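Local coordinates for uncharacterized protein Cgl0159 (Corynebacterium glutamicum, PDB 3FOK) that is of unknown function but belongs to a TIM-barrel family, so it may be an enzyme, at residues Glu27-Arg32 with Asp97-Gly102; Thr64-Arg69 with Leu276-Asp281; His260-Pro265 with Ala292-Thr297. All blocks are in the same frame, centred on the assembly; numbering follows the deposited sequence.

Contact 1: residues Glu27-Arg32 with Asp97-Gly102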
loop_
_atom_site.group_PDB
_atom_site.type_symbol
_atom_site.label_atom_id
_atom_site.label_comp_id
_atom_site.label_asym_id
_atom_site.label_seq_id
_atom_site.Cartn_x
_atom_site.Cartn_y
_atom_site.Cartn_z
ATOM N N GLU A 27 30.950 12.275 -7.418
ATOM C CA GLU A 27 31.967 13.242 -7.029
ATOM C C GLU A 27 32.049 14.395 -8.027
ATOM O O GLU A 27 32.043 15.560 -7.634
ATOM C CB GLU A 27 33.327 12.554 -6.892
ATOM C CG GLU A 27 34.326 13.339 -6.050
ATOM C CD GLU A 27 35.490 12.486 -5.565
ATOM O OE1 GLU A 27 35.232 11.400 -4.998
ATOM O OE2 GLU A 27 36.656 12.903 -5.738
ATOM N N ARG A 28 32.123 14.076 -9.315
ATOM C CA ARG A 28 32.190 15.111 -10.340
ATOM C C ARG A 28 30.908 15.922 -10.353
ATOM O O ARG A 28 30.907 17.107 -10.684
ATOM C CB ARG A 28 32.418 14.486 -11.716
ATOM C CG ARG A 28 33.880 14.245 -12.050
ATOM C CD ARG A 28 34.032 13.305 -13.232
ATOM N NE ARG A 28 35.415 13.235 -13.690
ATOM C CZ ARG A 28 36.005 14.176 -14.423
ATOM N NH1 ARG A 28 35.325 15.261 -14.785
ATOM N NH2 ARG A 28 37.274 14.036 -14.791
ATOM N N PHE A 29 29.815 15.278 -9.976
ATOM C CA PHE A 29 28.518 15.935 -9.949
ATOM C C PHE A 29 28.488 17.019 -8.874
ATOM O O PHE A 29 27.979 18.113 -9.098
ATOM C CB PHE A 29 27.419 14.907 -9.664
ATOM C CG PHE A 29 26.074 15.287 -10.205
ATOM C CD1 PHE A 29 25.533 16.540 -9.952
ATOM C CD2 PHE A 29 25.343 14.382 -10.965
ATOM C CE1 PHE A 29 24.281 16.892 -10.447
ATOM C CE2 PHE A 29 24.089 14.722 -11.467
ATOM C CZ PHE A 29 23.557 15.981 -11.207
ATOM N N LYS A 30 29.045 16.708 -7.710
ATOM C CA LYS A 30 29.058 17.649 -6.599
ATOM C C LYS A 30 30.120 18.745 -6.705
ATOM O O LYS A 30 29.984 19.803 -6.087
ATOM C CB LYS A 30 29.198 16.879 -5.283
ATOM C CG LYS A 30 28.038 15.913 -5.050
ATOM C CD LYS A 30 28.161 15.148 -3.737
ATOM C CE LYS A 30 26.946 14.246 -3.526
ATOM N NZ LYS A 30 26.997 13.517 -2.225
ATOM N N GLN A 31 31.168 18.501 -7.486
ATOM C CA GLN A 31 32.224 19.494 -7.668
ATOM C C GLN A 31 31.811 20.485 -8.747
ATOM O O GLN A 31 32.525 21.431 -9.067
ATOM C CB GLN A 31 33.530 18.804 -8.053
ATOM C CG GLN A 31 34.253 18.198 -6.867
ATOM C CD GLN A 31 35.367 17.261 -7.278
ATOM O OE1 GLN A 31 35.972 17.422 -8.342
ATOM N NE2 GLN A 31 35.658 16.282 -6.426
ATOM N N ARG A 32 30.629 20.241 -9.293
ATOM C CA ARG A 32 30.023 21.050 -10.339
ATOM C C ARG A 32 29.826 22.501 -9.897
ATOM O O ARG A 32 29.395 22.763 -8.776
ATOM C CB ARG A 32 28.675 20.416 -10.693
ATOM C CG ARG A 32 27.851 21.102 -11.750
ATOM C CD ARG A 32 26.613 20.258 -12.032
ATOM N NE ARG A 32 25.525 20.493 -11.089
ATOM C CZ ARG A 32 24.615 21.448 -11.242
ATOM N NH1 ARG A 32 24.669 22.245 -12.299
ATOM N NH2 ARG A 32 23.650 21.608 -10.348
ATOM N N ASP A 97 25.807 11.031 -17.139
ATOM C CA ASP A 97 26.784 11.044 -18.223
ATOM C C ASP A 97 27.276 12.471 -18.442
ATOM O O ASP A 97 28.472 12.741 -18.336
ATOM C CB ASP A 97 26.189 10.495 -19.522
ATOM C CG ASP A 97 25.955 8.995 -19.470
ATOM O OD1 ASP A 97 26.694 8.301 -18.738
ATOM O OD2 ASP A 97 25.039 8.506 -20.172
ATOM N N LEU A 98 26.354 13.384 -18.730
ATOM C CA LEU A 98 26.715 14.779 -18.949
ATOM C C LEU A 98 27.541 15.327 -17.787
ATOM O O LEU A 98 28.456 16.122 -17.990
ATOM C CB LEU A 98 25.461 15.635 -19.134
ATOM C CG LEU A 98 24.658 15.467 -20.428
ATOM C CD1 LEU A 98 23.366 16.273 -20.345
ATOM C CD2 LEU A 98 25.499 15.920 -21.615
ATOM N N ALA A 99 27.227 14.898 -16.570
ATOM C CA ALA A 99 27.966 15.365 -15.405
ATOM C C ALA A 99 29.365 14.765 -15.411
ATOM O O ALA A 99 30.353 15.455 -15.159
ATOM C CB ALA A 99 27.230 14.978 -14.123
ATOM N N ALA A 100 29.441 13.473 -15.707
ATOM C CA ALA A 100 30.715 12.768 -15.751
ATOM C C ALA A 100 31.617 13.387 -16.817
ATOM O O ALA A 100 32.821 13.522 -16.613
ATOM C CB ALA A 100 30.483 11.295 -16.046
ATOM N N LEU A 101 31.025 13.762 -17.948
ATOM C CA LEU A 101 31.764 14.386 -19.045
ATOM C C LEU A 101 32.188 15.806 -18.686
ATOM O O LEU A 101 32.939 16.438 -19.423
ATOM C CB LEU A 101 30.913 14.447 -20.319
ATOM C CG LEU A 101 30.677 13.240 -21.232
ATOM C CD1 LEU A 101 31.492 12.045 -20.782
ATOM C CD2 LEU A 101 29.194 12.921 -21.248
ATOM N N GLY A 102 31.685 16.306 -17.561
ATOM C CA GLY A 102 32.025 17.648 -17.123
ATOM C C GLY A 102 31.397 18.774 -17.927
ATOM O O GLY A 102 31.978 19.846 -18.046
#

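Contact 2: residues Thr64-Arg69 with Leu276-Asp281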
loop_
_atom_site.group_PDB
_atom_site.type_symbol
_atom_site.label_atom_id
_atom_site.label_comp_id
_atom_site.label_asym_id
_atom_site.label_seq_id
_atom_site.Cartn_x
_atom_site.Cartn_y
_atom_site.Cartn_z
ATOM N N THR A 64 15.450 5.005 -34.901
ATOM C CA THR A 64 16.569 5.921 -34.717
ATOM C C THR A 64 16.082 7.197 -34.034
ATOM O O THR A 64 14.915 7.303 -33.655
ATOM C CB THR A 64 17.208 6.251 -36.066
ATOM N N ALA A 65 16.974 8.170 -33.894
ATOM C CA ALA A 65 16.631 9.419 -33.236
ATOM C C ALA A 65 16.429 9.083 -31.767
ATOM O O ALA A 65 15.425 8.486 -31.391
ATOM C CB ALA A 65 15.351 10.005 -33.831
HETATM N N MSE A 66 17.403 9.459 -30.948
HETATM C CA MSE A 66 17.366 9.211 -29.510
HETATM C C MSE A 66 17.742 7.775 -29.165
HETATM O O MSE A 66 18.197 7.502 -28.055
HETATM C CB MSE A 66 15.985 9.561 -28.942
HETATM C CG MSE A 66 15.515 10.955 -29.359
HETATM SE SE MSE A 66 14.249 11.815 -28.173
HETATM C CE MSE A 66 15.506 12.818 -27.097
ATOM N N ALA A 67 17.570 6.860 -30.114
ATOM C CA ALA A 67 17.922 5.460 -29.885
ATOM C C ALA A 67 19.427 5.361 -29.648
ATOM O O ALA A 67 19.886 4.580 -28.819
ATOM C CB ALA A 67 17.523 4.607 -31.087
ATOM N N ASN A 68 20.189 6.163 -30.382
ATOM C CA ASN A 68 21.640 6.178 -30.240
ATOM C C ASN A 68 21.990 7.165 -29.133
ATOM O O ASN A 68 21.953 8.380 -29.334
ATOM C CB ASN A 68 22.293 6.596 -31.562
ATOM C CG ASN A 68 23.808 6.574 -31.500
ATOM O OD1 ASN A 68 24.475 6.302 -32.501
ATOM N ND2 ASN A 68 24.362 6.871 -30.326
ATOM N N ARG A 69 22.331 6.634 -27.963
ATOM C CA ARG A 69 22.660 7.462 -26.815
ATOM C C ARG A 69 23.907 8.323 -27.008
ATOM O O ARG A 69 23.984 9.435 -26.476
ATOM C CB ARG A 69 22.810 6.581 -25.569
ATOM C CG ARG A 69 23.137 7.345 -24.291
ATOM C CD ARG A 69 22.050 8.358 -23.910
ATOM N NE ARG A 69 21.065 7.827 -22.965
ATOM C CZ ARG A 69 19.858 7.383 -23.301
ATOM N NH1 ARG A 69 19.465 7.399 -24.571
ATOM N NH2 ARG A 69 19.032 6.935 -22.362
ATOM N N LEU A 276 14.580 21.145 -30.926
ATOM C CA LEU A 276 15.908 21.748 -30.929
ATOM C C LEU A 276 17.017 20.733 -31.203
ATOM O O LEU A 276 18.014 21.052 -31.853
ATOM C CB LEU A 276 16.136 22.473 -29.601
ATOM C CG LEU A 276 15.045 23.510 -29.304
ATOM C CD1 LEU A 276 15.258 24.098 -27.922
ATOM C CD2 LEU A 276 15.054 24.601 -30.368
ATOM N N LEU A 277 16.850 19.521 -30.683
ATOM C CA LEU A 277 17.800 18.435 -30.920
ATOM C C LEU A 277 17.065 17.701 -32.028
ATOM O O LEU A 277 15.843 17.618 -31.986
ATOM C CB LEU A 277 17.895 17.515 -29.705
ATOM C CG LEU A 277 18.173 18.093 -28.317
ATOM C CD1 LEU A 277 17.816 17.053 -27.268
ATOM C CD2 LEU A 277 19.630 18.511 -28.201
ATOM N N TYR A 278 17.770 17.174 -33.020
ATOM C CA TYR A 278 17.087 16.471 -34.108
ATOM C C TYR A 278 16.156 17.410 -34.876
ATOM O O TYR A 278 14.961 17.137 -35.004
ATOM C CB TYR A 278 16.236 15.316 -33.567
ATOM C CG TYR A 278 16.951 14.410 -32.607
ATOM C CD1 TYR A 278 17.876 13.468 -33.057
ATOM C CD2 TYR A 278 16.725 14.514 -31.237
ATOM C CE1 TYR A 278 18.558 12.654 -32.162
ATOM C CE2 TYR A 278 17.404 13.712 -30.336
ATOM C CZ TYR A 278 18.318 12.784 -30.802
ATOM O OH TYR A 278 19.003 12.001 -29.904
ATOM N N PRO A 279 16.675 18.545 -35.368
ATOM C CA PRO A 279 15.773 19.429 -36.110
ATOM C C PRO A 279 15.410 18.727 -37.417
ATOM O O PRO A 279 15.999 17.703 -37.753
ATOM C CB PRO A 279 16.622 20.676 -36.336
ATOM C CG PRO A 279 17.559 20.667 -35.162
ATOM C CD PRO A 279 17.953 19.217 -35.082
ATOM N N GLN A 280 14.444 19.273 -38.147
ATOM C CA GLN A 280 14.007 18.683 -39.410
ATOM C C GLN A 280 15.171 18.577 -40.396
ATOM O O GLN A 280 15.209 17.679 -41.239
ATOM C CB GLN A 280 12.873 19.525 -40.002
ATOM C CG GLN A 280 12.084 18.848 -41.113
ATOM C CD GLN A 280 10.626 19.280 -41.118
ATOM O OE1 GLN A 280 9.868 18.951 -42.031
ATOM N NE2 GLN A 280 10.223 20.016 -40.082
ATOM N N ASP A 281 16.118 19.502 -40.279
ATOM C CA ASP A 281 17.294 19.520 -41.137
ATOM C C ASP A 281 18.492 19.101 -40.294
ATOM O O ASP A 281 18.329 18.625 -39.169
ATOM C CB ASP A 281 17.517 20.924 -41.698
ATOM C CG ASP A 281 17.710 21.957 -40.612
ATOM O OD1 ASP A 281 17.822 23.157 -40.941
ATOM O OD2 ASP A 281 17.756 21.571 -39.424
HETATM O O HOH W 1 20.669 10.063 -31.610
#

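Contact 3: residues His260-Pro265 with Ala292-Thr297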
loop_
_atom_site.group_PDB
_atom_site.type_symbol
_atom_site.label_atom_id
_atom_site.label_comp_id
_atom_site.label_asym_id
_atom_site.label_seq_id
_atom_site.Cartn_x
_atom_site.Cartn_y
_atom_site.Cartn_z
ATOM N N HIS A 260 5.707 34.918 -29.735
ATOM C CA HIS A 260 4.518 35.621 -29.266
ATOM C C HIS A 260 4.176 35.251 -27.829
ATOM O O HIS A 260 4.015 36.120 -26.974
ATOM C CB HIS A 260 3.304 35.311 -30.141
ATOM C CG HIS A 260 2.009 35.750 -29.531
ATOM N ND1 HIS A 260 1.704 37.078 -29.311
ATOM C CD2 HIS A 260 0.975 35.039 -29.024
ATOM C CE1 HIS A 260 0.540 37.163 -28.692
ATOM N NE2 HIS A 260 0.078 35.940 -28.504
ATOM N N ALA A 261 4.054 33.953 -27.573
ATOM C CA ALA A 261 3.721 33.460 -26.241
ATOM C C ALA A 261 4.740 33.928 -25.210
ATOM O O ALA A 261 4.400 34.209 -24.060
ATOM C CB ALA A 261 3.653 31.934 -26.256
ATOM N N LEU A 262 5.993 34.008 -25.638
ATOM C CA LEU A 262 7.089 34.433 -24.776
ATOM C C LEU A 262 6.883 35.837 -24.197
ATOM O O LEU A 262 7.537 36.212 -23.221
ATOM C CB LEU A 262 8.400 34.381 -25.569
ATOM C CG LEU A 262 9.557 33.512 -25.062
ATOM C CD1 LEU A 262 9.044 32.271 -24.352
ATOM C CD2 LEU A 262 10.435 33.131 -26.246
ATOM N N THR A 263 5.972 36.606 -24.789
ATOM C CA THR A 263 5.705 37.965 -24.318
ATOM C C THR A 263 4.580 38.016 -23.286
ATOM O O THR A 263 4.389 39.036 -22.619
ATOM C CB THR A 263 5.308 38.906 -25.481
ATOM O OG1 THR A 263 4.010 38.542 -25.970
ATOM C CG2 THR A 263 6.317 38.820 -26.613
ATOM N N LEU A 264 3.838 36.920 -23.159
ATOM C CA LEU A 264 2.718 36.850 -22.228
ATOM C C LEU A 264 3.107 36.910 -20.753
ATOM O O LEU A 264 4.196 36.489 -20.363
ATOM C CB LEU A 264 1.901 35.591 -22.511
ATOM C CG LEU A 264 0.905 35.689 -23.672
ATOM C CD1 LEU A 264 1.357 36.704 -24.709
ATOM C CD2 LEU A 264 0.752 34.320 -24.297
ATOM N N PRO A 265 2.202 37.430 -19.908
ATOM C CA PRO A 265 2.410 37.572 -18.463
ATOM C C PRO A 265 2.745 36.251 -17.776
ATOM O O PRO A 265 2.016 35.270 -17.909
ATOM C CB PRO A 265 1.076 38.135 -17.969
ATOM C CG PRO A 265 0.496 38.806 -19.178
ATOM C CD PRO A 265 0.833 37.833 -20.273
ATOM N N ALA A 292 17.554 30.261 -28.481
ATOM C CA ALA A 292 18.331 30.983 -27.487
ATOM C C ALA A 292 18.144 32.493 -27.588
ATOM O O ALA A 292 17.853 33.160 -26.596
ATOM C CB ALA A 292 19.802 30.636 -27.632
ATOM N N ARG A 293 18.317 33.026 -28.793
ATOM C CA ARG A 293 18.192 34.461 -29.018
ATOM C C ARG A 293 16.741 34.925 -28.962
ATOM O O ARG A 293 16.446 36.114 -29.093
ATOM C CB ARG A 293 18.856 34.829 -30.352
ATOM C CG ARG A 293 20.378 34.589 -30.318
ATOM C CD ARG A 293 21.074 34.754 -31.671
ATOM N NE ARG A 293 20.565 33.833 -32.686
ATOM C CZ ARG A 293 21.167 33.581 -33.846
ATOM N NH1 ARG A 293 22.317 34.176 -34.150
ATOM N NH2 ARG A 293 20.612 32.739 -34.712
ATOM N N LEU A 294 15.840 33.976 -28.739
ATOM C CA LEU A 294 14.416 34.264 -28.635
ATOM C C LEU A 294 14.090 34.434 -27.151
ATOM O O LEU A 294 13.204 35.202 -26.780
ATOM C CB LEU A 294 13.616 33.102 -29.228
ATOM C CG LEU A 294 12.437 33.406 -30.155
ATOM C CD1 LEU A 294 12.791 34.513 -31.137
ATOM C CD2 LEU A 294 12.064 32.133 -30.902
ATOM N N VAL A 295 14.831 33.714 -26.313
ATOM C CA VAL A 295 14.656 33.749 -24.863
ATOM C C VAL A 295 15.523 34.835 -24.229
ATOM O O VAL A 295 15.033 35.652 -23.447
ATOM C CB VAL A 295 15.011 32.380 -24.231
ATOM C CG1 VAL A 295 14.941 32.467 -22.719
ATOM C CG2 VAL A 295 14.055 31.311 -24.743
ATOM N N HIS A 296 16.813 34.828 -24.550
ATOM C CA HIS A 296 17.725 35.839 -24.029
ATOM C C HIS A 296 18.064 36.783 -25.170
ATOM O O HIS A 296 19.000 36.544 -25.933
ATOM C CB HIS A 296 19.005 35.204 -23.483
ATOM C CG HIS A 296 18.803 34.459 -22.201
ATOM N ND1 HIS A 296 18.435 33.130 -22.165
ATOM C CD2 HIS A 296 18.860 34.872 -20.919
ATOM C CE1 HIS A 296 18.272 32.762 -20.908
ATOM N NE2 HIS A 296 18.520 33.795 -20.129
ATOM N N THR A 297 17.287 37.853 -25.285
ATOM C CA THR A 297 17.486 38.826 -26.347
ATOM C C THR A 297 18.800 39.588 -26.197
ATOM O O THR A 297 18.936 40.708 -26.682
ATOM C CB THR A 297 16.307 39.818 -26.408
ATOM O OG1 THR A 297 16.211 40.528 -25.169
ATOM C CG2 THR A 297 15.002 39.071 -26.658
#

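Contact 1: residues Glu27-Arg32 with Asp97-Gly102
An N-terminal helix, 23-30, packs against helix 92-100 of the TIM barrel: R28 and F29 meet A99 and A100 near the C-terminal end of the barrel helix. Helix 23-30 lies before the first barrel strand in the chain. Helix 92-100 follows strand 87-90. The backbones come close, with F29 CA and A99 CA 5.5 Å apart. The small A99 side chain is consistent with this close approach. Its CB sits 3.7 Å from F29 CD2 and approaches the ring obliquely. F29 CG is anti to the backbone N (chi1 -154°), which carries the ring along the flank of helix 92-100, where it also packs on I95 and D96. R28 passes on the A100 side. Its chain is extended from CG to NE, and CD lies 3.6 Å from A100 O. R28 NH1 is also 3.6 Å from A100 O, with the carbonyl oblique to the guanidinium. A Schellman motif ends the helix at G102, whose N bonds to A99 O at 2.9 Å. No hydrogen bond crosses between the segments. The contact is therefore van der Waals in kind, though carbonyls at a helix C-terminus probably attract the R28 charge weakly.

Contact 2: residues Thr64-Arg69 with Leu276-Asp281
Selenomethionine M66 and Y278 make a Met-aromatic contact between two loops of the TIM barrel. Residues 64-69 end the long loop after strand 44-48 and run into helix 69-81. Residues 276-281 lie between strand 267-272 and helix 284-295. Both loops therefore follow strands, at the barrel end where TIM-barrel enzymes usually carry their active sites.

The M66 side chain begins beside the tyrosine hydroxyl, with CB 4.0 Å from Y278 OH. With CG anti to the carbonyl carbon (chi1 -51°), the chain is set above the ring plane by the CE2-CZ bond, and CG comes within 3.5 Å of Y278 CE2. The selenium, in place of the methionine sulfur, stands 5.2 Å from the centroid of the Y278 ring. It is oblique, 48° off the ring normal, above the plane and beyond the CE2 side. The chain then bends at chi3 (94°). This brings the terminal CE back to 3.9 Å from Y278 CE2. M66 thus meets the CE2 corner twice, with CG from above and CE from beyond the edge. H51 and L57 also pack on its side chain.

On the same side of the ring plane, A65 CA approaches obliquely, 3.9 Å from Y278 CE1. L72 and R75 of helix 69-81 add further contacts to the tyrosine. Further along the same loop, A67 packs on I203 of the second subunit.

A water lies at the edge of the Y278 ring, in its plane. It is hydrogen-bonded to Y278 OH at 3.1 Å and donates to N68 O, also at 3.1 Å.

Contact 3: residues His260-Pro265 with Ala292-Thr297
L262 has chi1 -122° and chi2 33°, both away from the usual staggered values, and these torsions carry CD2 across to L294 and V295. CD2 is the atom that does the touching. It lies 3.5 Å from L294 O, 4.4 Å from L294 CB and 4.3 Å from V295 CG2. One methyl therefore meets a backbone carbonyl and two aliphatic side chains. The side-chain contacts are apolar, but the closest approach is to the L294 carbonyl. The contact is small, and no hydrogen bond crosses it.

L262 sits in a type I beta turn from A261 to L264, at the C-terminal end of helix 252-261. L264 N bonds to A261 O at 2.9 Å. H260 O takes two further bonds. T263 N reaches it at 3.0 Å and T263 OG1 at 2.6 Å. The hydroxyl lies in the carbonyl plane, with a C=O...OG1 angle of 157°. These bonds tie the turn back to H260 and help fix the backbone that carries L262. On the other segment, H296 N bonds to A292 O at 2.8 Å, where helix 284-295 ends.

The two helix ends flank strand 267-272, which runs between them in the chain. L262 packs on V267 and L270 of that strand and on L242 of strand 240-243. V295 also touches L270, so both segments rest on the outer side of the barrel wall. Helix 229-232 lies against A261 and L264, and P265 packs on R15 of the third subunit.

The three contacts lie on different parts of one barrel. Contacts 1 and 3 join C-terminal ends of helices, on the side of the barrel away from the strand-following loops of contact 2. If the protein is an enzyme, contact 2 is the one on the side where TIM-barrel sites usually lie, but no site is known here. Centres are about 24 Å apart for contacts 1 and 2 and for contacts 2 and 3, and about 30 Å for contacts 1 and 3. None touch: nearest atoms are about 5 Å apart for contacts 1 and 2 and about 6 Å for contacts 2 and 3. Strand 267-272 and helix 284-295 tie contact 2 to contact 3 along the chain.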